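Local atomic coordinates of anti-sigma-E factor RseA (Escherichia coli, PDB entry 1OR7), a protein that holds the extracytoplasmic-function sigma factor sigma-E inactive at the inner membrane until regulated proteolysis sets it free. Residues Asp46-Glu49 with Val50-Phe53. Residues are numbered along the deposited sequence; the frame is centred on the assembly and turned at random.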
loop_
_atom_site.group_PDB
_atom_site.type_symbol
_atom_site.label_atom_id
_atom_site.label_comp_id
_atom_site.label_asym_id
_atom_site.label_seq_id
_atom_site.Cartn_x
_atom_site.Cartn_y
_atom_site.Cartn_z
ATOM N N ASP B 46 3.652 7.745 -2.554
ATOM C CA ASP B 46 3.824 6.376 -3.009
ATOM C C ASP B 46 2.595 5.861 -3.758
ATOM O O ASP B 46 1.963 4.854 -3.344
ATOM C CB ASP B 46 4.022 5.469 -1.797
ATOM C CG ASP B 46 5.402 5.620 -1.154
ATOM O OD1 ASP B 46 6.349 5.937 -1.866
ATOM O OD2 ASP B 46 5.613 5.438 0.055
ATOM N N THR B 47 2.211 6.570 -4.809
ATOM C CA THR B 47 1.031 6.232 -5.606
ATOM C C THR B 47 1.336 6.334 -7.080
ATOM O O THR B 47 2.220 7.066 -7.508
ATOM C CB THR B 47 -0.114 7.198 -5.302
ATOM O OG1 THR B 47 0.355 8.549 -5.447
ATOM C CG2 THR B 47 -0.541 7.113 -3.842
ATOM N N PRO B 48 0.623 5.578 -7.884
ATOM C CA PRO B 48 0.772 5.744 -9.315
ATOM C C PRO B 48 -0.068 6.973 -9.633
ATOM O O PRO B 48 -0.667 7.554 -8.742
ATOM C CB PRO B 48 0.117 4.495 -9.903
ATOM C CG PRO B 48 -0.686 3.892 -8.808
ATOM C CD PRO B 48 -0.384 4.581 -7.523
ATOM N N GLU B 49 -0.129 7.351 -10.882
ATOM C CA GLU B 49 -0.938 8.483 -11.295
ATOM C C GLU B 49 -2.427 8.172 -11.102
ATOM O O GLU B 49 -3.208 9.018 -10.672
ATOM C CB GLU B 49 -0.627 8.790 -12.758
ATOM C CG GLU B 49 -1.356 10.005 -13.312
ATOM C CD GLU B 49 -0.749 10.574 -14.585
ATOM O OE1 GLU B 49 -0.982 10.015 -15.695
ATOM O OE2 GLU B 49 -0.062 11.617 -14.476
ATOM N N VAL B 50 -2.819 6.956 -11.435
ATOM C CA VAL B 50 -4.184 6.554 -11.291
ATOM C C VAL B 50 -4.252 5.437 -10.254
ATOM O O VAL B 50 -3.619 4.393 -10.407
ATOM C CB VAL B 50 -4.745 6.040 -12.603
ATOM C CG1 VAL B 50 -6.185 5.639 -12.442
ATOM C CG2 VAL B 50 -4.665 7.092 -13.709
ATOM N N LEU B 51 -4.993 5.682 -9.180
ATOM C CA LEU B 51 -5.225 4.694 -8.168
ATOM C C LEU B 51 -6.308 3.721 -8.602
ATOM O O LEU B 51 -7.334 4.116 -9.131
ATOM C CB LEU B 51 -5.723 5.369 -6.910
ATOM C CG LEU B 51 -4.692 6.247 -6.219
ATOM C CD1 LEU B 51 -5.408 7.192 -5.312
ATOM C CD2 LEU B 51 -3.725 5.382 -5.475
ATOM N N HIS B 52 -6.060 2.442 -8.374
ATOM C CA HIS B 52 -7.042 1.418 -8.592
ATOM C C HIS B 52 -7.397 0.855 -7.228
ATOM O O HIS B 52 -6.522 0.535 -6.443
ATOM C CB HIS B 52 -6.433 0.332 -9.449
ATOM C CG HIS B 52 -6.223 0.745 -10.866
ATOM N ND1 HIS B 52 -7.011 0.281 -11.896
ATOM C CD2 HIS B 52 -5.326 1.584 -11.425
ATOM C CE1 HIS B 52 -6.613 0.823 -13.028
ATOM N NE2 HIS B 52 -5.590 1.614 -12.771
ATOM N N PHE B 53 -8.671 0.708 -6.935
ATOM C CA PHE B 53 -9.057 0.248 -5.604
ATOM C C PHE B 53 -9.449 -1.213 -5.550
ATOM O O PHE B 53 -9.950 -1.669 -4.520
ATOM C CB PHE B 53 -10.230 1.081 -5.092
ATOM C CG PHE B 53 -9.894 2.498 -4.881
ATOM C CD1 PHE B 53 -10.521 3.486 -5.593
ATOM C CD2 PHE B 53 -8.947 2.849 -3.950
ATOM C CE1 PHE B 53 -10.199 4.812 -5.391
ATOM C CE2 PHE B 53 -8.617 4.142 -3.749
ATOM C CZ PHE B 53 -9.225 5.140 -4.474
#
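Thr47 meets Leu51 four residues further along the chain, methyl against methyl: its CG2 comes to 4.0 Å from CD2 of the leucine, and the two side chains run at a slant to one another. The threonine rotamer divides the labour. With chi1 at 52°, CG2 is set anti to the carbonyl carbon and is offered to Leu51, while OG1 turns elsewhere and makes a weak hydrogen bond to a polar side chain of another protein chain. Thr47 also touches Asp41 of helix 27-44, so the bend stays in contact with the helix that precedes it.

Pro48, buried, presents two parts of its ring to the following residues. CD lies 4.0 Å from CD2 of Leu51, the ring and the leucine side chain being roughly perpendicular, and the same leucine methyl thus rests against both threonine and proline. CG instead sits 3.4 Å from the carbonyl O of Val50, a close approach of ring carbon to backbone oxygen. The carbonyl O of Pro48 accepts a hydrogen bond from a polar side chain of the partner chain.

The turn leads into an instance of a short strand joining a sheet across an interface: Val50, Leu51 and His52 pair antiparallel with a strand of the other protein, so that the sheet runs on from one chain into the other. The RseA strand belongs to the cytoplasmic N-terminal domain, which suffices to repress sigma-E.

Glu49 makes the corner. Its backbone psi of -41° departs from the extended values at Thr47 and Pro48, swinging the chain round into the strand; its CB bond points away from the following residues, and the residue is exposed. The CB bond of Val50 likewise points away from residues 46-49, and the valine packs on an apolar side chain of the partner chain.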